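PDB 5JGF: vacuolar aminopeptidase 1 from Saccharomyces cerevisiae, which removes N-terminal amino acids, preferably neutral or hydrophobic ones, from peptides in the yeast vacuole as a zinc-dependent dodecamer, and travels there as cargo of the Cvt pathway. Local coordinates for residues D[27-32]-D[62-67]; D[138-143]-D[149-154]. All coordinates share one frame; numbering follows the deposited sequence.

How the contacts relate
Followed from the N terminus, the chain first runs through helix 25-38, passes a short strand and a long loop, and returns in strand 58-65; contact 1 closes that excursion of 29 residues by laying the helix on an outer part of the mixed sheet. Much later strand 132-140 turns back through a loop of eight residues into strand 149-154, and contact 2 closes this hairpin at the margin of the antiparallel sheet. The two contacts are in series, neither enclosing the other. Their centres lie about 16 Å apart and they touch: H27 packs on L152 and V153, and S30 on L152. Helix 25-38 therefore meets both sheets, and both contacts reach a second subunit.

Contact 1 (D[27-32]-D[62-67]); sequences HVVSFF and YTIRNG
V29 meets I64 and G67 where helix 25-38 packs against the mixed sheet of the M18 zinc aminopeptidase fold, at the turn that joins antiparallel strands 58-65 and 69-76. The contact illustrates a helix-on-sheet junction made by very few side chains: these two segments bury 141 Å² over both sides, most of the helix's share through V29. No hydrogen bond crosses between them. The tight part centres on V29, whose beta-carbon and both methyls lie against the carbonyl oxygen of G67, with V29 CB 3.6 Å from G67 O. V29 CG1, turned opposite the backbone N (chi1 170°), also meets the isoleucine, tip to tip; V29 CG1 lies 3.9 Å from I64 CG2. L70 of strand 69-76 packs on both of these side chains, and A33, one helical turn on, adds to the cover of I64. Y62, whose hydroxyl is hydrogen-bonded to D37, receives I64 CD1 at its ring edge.

V29 itself is buried, and G67 O belongs to the tight part, but the turn around that oxygen is partly exposed to solvent. The positive phi of G67, 75°, suits a residue without a side chain. N66, at the same turn, instead has its OD1 hydrogen-bonded to R426 of a second subunit. Back in the tight part, I64 offers a second methyl to the helix: I64 CD1 stands 3.9 Å from V29 CG1.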
# COMPACT_ATOMS: atom_id res chain seq x y z
N HIS D 27 -30.20 39.15 -16.86
CA HIS D 27 -29.92 40.06 -17.97
C HIS D 27 -30.28 39.42 -19.30
O HIS D 27 -30.84 40.07 -20.18
CB HIS D 27 -28.44 40.47 -18.02
CG HIS D 27 -28.01 41.33 -16.87
ND1 HIS D 27 -27.48 40.80 -15.71
CD2 HIS D 27 -28.03 42.67 -16.70
CE1 HIS D 27 -27.20 41.79 -14.87
NE2 HIS D 27 -27.52 42.93 -15.45
N VAL D 28 -29.93 38.15 -19.46
CA VAL D 28 -30.21 37.42 -20.69
C VAL D 28 -31.70 37.38 -21.02
O VAL D 28 -32.10 37.63 -22.15
CB VAL D 28 -29.66 35.97 -20.61
CG1 VAL D 28 -30.12 35.16 -21.82
CG2 VAL D 28 -28.13 36.01 -20.57
N VAL D 29 -32.51 37.05 -20.02
CA VAL D 29 -33.95 37.00 -20.20
C VAL D 29 -34.47 38.40 -20.52
O VAL D 29 -35.31 38.56 -21.41
CB VAL D 29 -34.65 36.45 -18.94
CG1 VAL D 29 -36.16 36.65 -19.05
CG2 VAL D 29 -34.33 34.97 -18.78
N SER D 30 -33.97 39.41 -19.81
CA SER D 30 -34.38 40.80 -20.02
C SER D 30 -34.02 41.21 -21.42
O SER D 30 -34.78 41.92 -22.06
CB SER D 30 -33.67 41.70 -19.01
OG SER D 30 -34.15 43.02 -19.08
N PHE D 31 -32.85 40.79 -21.89
CA PHE D 31 -32.39 41.10 -23.25
C PHE D 31 -33.36 40.57 -24.30
O PHE D 31 -33.73 41.27 -25.24
CB PHE D 31 -31.01 40.48 -23.49
CG PHE D 31 -30.56 40.54 -24.93
CD1 PHE D 31 -29.90 41.66 -25.43
CD2 PHE D 31 -30.79 39.46 -25.78
CE1 PHE D 31 -29.49 41.70 -26.76
CE2 PHE D 31 -30.38 39.50 -27.12
CZ PHE D 31 -29.72 40.62 -27.61
N PHE D 32 -33.74 39.30 -24.15
CA PHE D 32 -34.66 38.68 -25.11
C PHE D 32 -36.06 39.26 -25.03
O PHE D 32 -36.76 39.36 -26.05
CB PHE D 32 -34.71 37.17 -24.90
CG PHE D 32 -33.45 36.45 -25.33
CD1 PHE D 32 -32.90 36.69 -26.58
CD2 PHE D 32 -32.83 35.54 -24.49
CE1 PHE D 32 -31.74 36.03 -27.00
CE2 PHE D 32 -31.66 34.88 -24.88
CZ PHE D 32 -31.12 35.13 -26.14
N TYR D 62 -45.18 36.16 -25.52
CA TYR D 62 -44.12 35.58 -24.71
C TYR D 62 -44.47 35.83 -23.25
O TYR D 62 -45.20 36.76 -22.93
CB TYR D 62 -42.74 36.17 -25.05
CG TYR D 62 -42.45 37.56 -24.52
CD1 TYR D 62 -42.87 38.70 -25.21
CD2 TYR D 62 -41.73 37.74 -23.34
CE1 TYR D 62 -42.57 39.98 -24.74
CE2 TYR D 62 -41.42 39.01 -22.86
CZ TYR D 62 -41.84 40.12 -23.57
OH TYR D 62 -41.53 41.38 -23.11
N THR D 63 -43.96 34.97 -22.37
CA THR D 63 -44.21 35.12 -20.95
C THR D 63 -42.90 34.80 -20.24
O THR D 63 -41.99 34.22 -20.83
CB THR D 63 -45.33 34.17 -20.46
OG1 THR D 63 -45.64 34.49 -19.09
CG2 THR D 63 -44.90 32.71 -20.55
N ILE D 64 -42.82 35.18 -18.97
CA ILE D 64 -41.61 34.95 -18.19
C ILE D 64 -41.97 34.43 -16.82
O ILE D 64 -42.97 34.85 -16.22
CB ILE D 64 -40.80 36.25 -18.04
CG1 ILE D 64 -40.42 36.79 -19.42
CG2 ILE D 64 -39.55 36.00 -17.20
CD1 ILE D 64 -39.76 38.15 -19.39
N ARG D 65 -41.17 33.50 -16.32
CA ARG D 65 -41.39 32.94 -14.99
C ARG D 65 -40.11 33.15 -14.18
O ARG D 65 -39.02 32.87 -14.67
CB ARG D 65 -41.70 31.45 -15.08
CG ARG D 65 -41.83 30.78 -13.71
CD ARG D 65 -42.12 29.30 -13.82
NE ARG D 65 -43.40 29.04 -14.46
CZ ARG D 65 -43.88 27.82 -14.72
NH1 ARG D 65 -43.16 26.75 -14.40
NH2 ARG D 65 -45.06 27.68 -15.30
N ASN D 66 -40.26 33.66 -12.96
CA ASN D 66 -39.12 33.87 -12.06
C ASN D 66 -38.08 34.84 -12.60
O ASN D 66 -37.04 35.05 -11.98
CB ASN D 66 -38.46 32.51 -11.78
CG ASN D 66 -37.60 32.53 -10.53
OD1 ASN D 66 -38.11 32.73 -9.43
ND2 ASN D 66 -36.30 32.31 -10.69
N GLY D 67 -38.36 35.44 -13.76
CA GLY D 67 -37.42 36.36 -14.37
C GLY D 67 -36.22 35.66 -15.00
O GLY D 67 -35.28 36.31 -15.43

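Contact 2 (D[138-143]-D[149-154]); sequences LLYKKK and KSALVD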
# COMPACT_ATOMS: atom_id res chain seq x y z
N LEU D 138 -31.65 42.85 -7.86
CA LEU D 138 -31.79 43.47 -6.55
C LEU D 138 -33.27 43.67 -6.31
O LEU D 138 -33.99 44.08 -7.22
CB LEU D 138 -31.11 44.84 -6.50
CG LEU D 138 -29.60 44.99 -6.66
CD1 LEU D 138 -29.23 46.45 -6.41
CD2 LEU D 138 -28.87 44.08 -5.68
N LEU D 139 -33.73 43.36 -5.10
CA LEU D 139 -35.13 43.58 -4.76
C LEU D 139 -35.11 44.75 -3.79
O LEU D 139 -34.33 44.76 -2.83
CB LEU D 139 -35.74 42.35 -4.09
CG LEU D 139 -35.92 41.09 -4.95
CD1 LEU D 139 -36.63 40.02 -4.13
CD2 LEU D 139 -36.72 41.43 -6.20
N TYR D 140 -35.93 45.76 -4.05
CA TYR D 140 -35.96 46.92 -3.17
C TYR D 140 -37.36 47.45 -2.93
O TYR D 140 -38.31 47.08 -3.62
CB TYR D 140 -35.08 48.04 -3.74
CG TYR D 140 -35.59 48.65 -5.03
CD1 TYR D 140 -35.35 48.03 -6.26
CD2 TYR D 140 -36.32 49.84 -5.02
CE1 TYR D 140 -35.82 48.59 -7.45
CE2 TYR D 140 -36.80 50.40 -6.20
CZ TYR D 140 -36.55 49.77 -7.41
OH TYR D 140 -37.01 50.33 -8.58
N LYS D 141 -37.48 48.32 -1.94
CA LYS D 141 -38.76 48.92 -1.58
C LYS D 141 -38.51 50.40 -1.33
O LYS D 141 -37.85 50.77 -0.36
CB LYS D 141 -39.31 48.24 -0.33
CG LYS D 141 -40.63 48.78 0.19
CD LYS D 141 -41.27 47.80 1.16
CE LYS D 141 -40.38 47.50 2.35
NZ LYS D 141 -40.99 46.48 3.25
N LYS D 142 -39.02 51.25 -2.23
CA LYS D 142 -38.83 52.68 -2.09
C LYS D 142 -39.34 53.18 -0.74
O LYS D 142 -40.42 52.78 -0.29
CB LYS D 142 -39.55 53.43 -3.22
CG LYS D 142 -38.92 53.23 -4.60
CD LYS D 142 -37.43 53.58 -4.62
CE LYS D 142 -37.17 55.05 -4.32
NZ LYS D 142 -35.71 55.37 -4.32
N LYS D 143 -38.56 54.04 -0.11
CA LYS D 143 -38.90 54.60 1.19
C LYS D 143 -40.31 55.17 1.18
O LYS D 143 -40.71 55.86 0.25
CB LYS D 143 -37.89 55.69 1.56
CG LYS D 143 -38.11 56.31 2.93
CD LYS D 143 -37.01 57.29 3.28
CE LYS D 143 -37.21 57.89 4.67
NZ LYS D 143 -36.08 58.78 5.07
N LYS D 149 -39.93 46.18 -5.63
CA LYS D 149 -39.56 46.29 -7.03
C LYS D 149 -38.25 45.57 -7.30
O LYS D 149 -37.52 45.23 -6.37
CB LYS D 149 -39.45 47.76 -7.45
CG LYS D 149 -40.78 48.50 -7.47
CD LYS D 149 -40.59 49.96 -7.85
CE LYS D 149 -41.92 50.71 -7.87
NZ LYS D 149 -41.74 52.15 -8.24
N SER D 150 -37.95 45.35 -8.57
CA SER D 150 -36.72 44.68 -8.96
C SER D 150 -35.86 45.56 -9.86
O SER D 150 -36.37 46.36 -10.64
CB SER D 150 -37.06 43.38 -9.69
OG SER D 150 -35.90 42.78 -10.24
N ALA D 151 -34.55 45.41 -9.73
CA ALA D 151 -33.61 46.16 -10.53
C ALA D 151 -32.44 45.25 -10.85
O ALA D 151 -32.08 44.40 -10.04
CB ALA D 151 -33.13 47.39 -9.77
N LEU D 152 -31.87 45.42 -12.03
CA LEU D 152 -30.72 44.62 -12.43
C LEU D 152 -29.49 45.52 -12.40
O LEU D 152 -29.54 46.67 -12.83
CB LEU D 152 -30.93 44.08 -13.85
CG LEU D 152 -31.36 42.61 -13.99
CD1 LEU D 152 -32.37 42.22 -12.92
CD2 LEU D 152 -31.92 42.41 -15.38
N VAL D 153 -28.39 44.99 -11.88
CA VAL D 153 -27.14 45.74 -11.80
C VAL D 153 -26.01 44.95 -12.45
O VAL D 153 -26.11 43.73 -12.61
CB VAL D 153 -26.78 46.08 -10.34
CG1 VAL D 153 -27.83 47.03 -9.76
CG2 VAL D 153 -26.71 44.80 -9.50
N ASP D 154 -24.95 45.65 -12.83
CA ASP D 154 -23.81 45.02 -13.50
C ASP D 154 -22.61 45.95 -13.37
O ASP D 154 -22.65 47.09 -13.82
CB ASP D 154 -24.18 44.82 -14.97
CG ASP D 154 -23.05 44.23 -15.79
OD1 ASP D 154 -23.18 44.20 -17.03
OD2 ASP D 154 -22.03 43.81 -15.20
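The carbonyl oxygen of K149 is gripped twice from the facing strand: Y140 N donates a hydrogen bond of 2.9 Å to K149 O, and the CA-H of L139 makes a weaker contact with it. L138 O repeats the pattern with A151 N and the CA-H of S150, a worked example of how an antiparallel hairpin uses its carbonyls. The shorter bonds complete the ladder, L138 N to A151 O at 2.7 Å and a nearly straight K149 N to Y140 O, also 2.7 Å. L138 with A151 and Y140 with K149 are thus hydrogen-bonded pairs, flanking the non-hydrogen-bonded pair L139 and S150.

The ring of Y140, with CG set between its backbone N and carbonyl carbon (chi1 67°), leans across the neighbouring strand. K149 CB sits over one face in a CH-pi contact, 3.9 Å from the ring centroid, and the extended lysine chain carries its CD past the phenol oxygen. A151 CB approaches obliquely, 3.7 Å from Y140 CE1. With an alanine in place of Y140, the CB of K149 would probably lose the ring face it rests on, and the methyl of A151 its aromatic neighbour. Farther along this face L138 and V153 cross at about a right angle, L138 CD1 lying 3.7 Å from V153 CG1. On the other face L139 CD2 packs on S150 CB, while S150 OG is hydrogen-bonded to R137.

Helix 216-226 covers the face of L138 and V153; from the other, L139 reaches V383 of a second subunit. Strand 233-242 continues the sheet beyond strand 132-140, whereas strand 149-154 is outermost within the chain, and its L152 packs on helix 25-38.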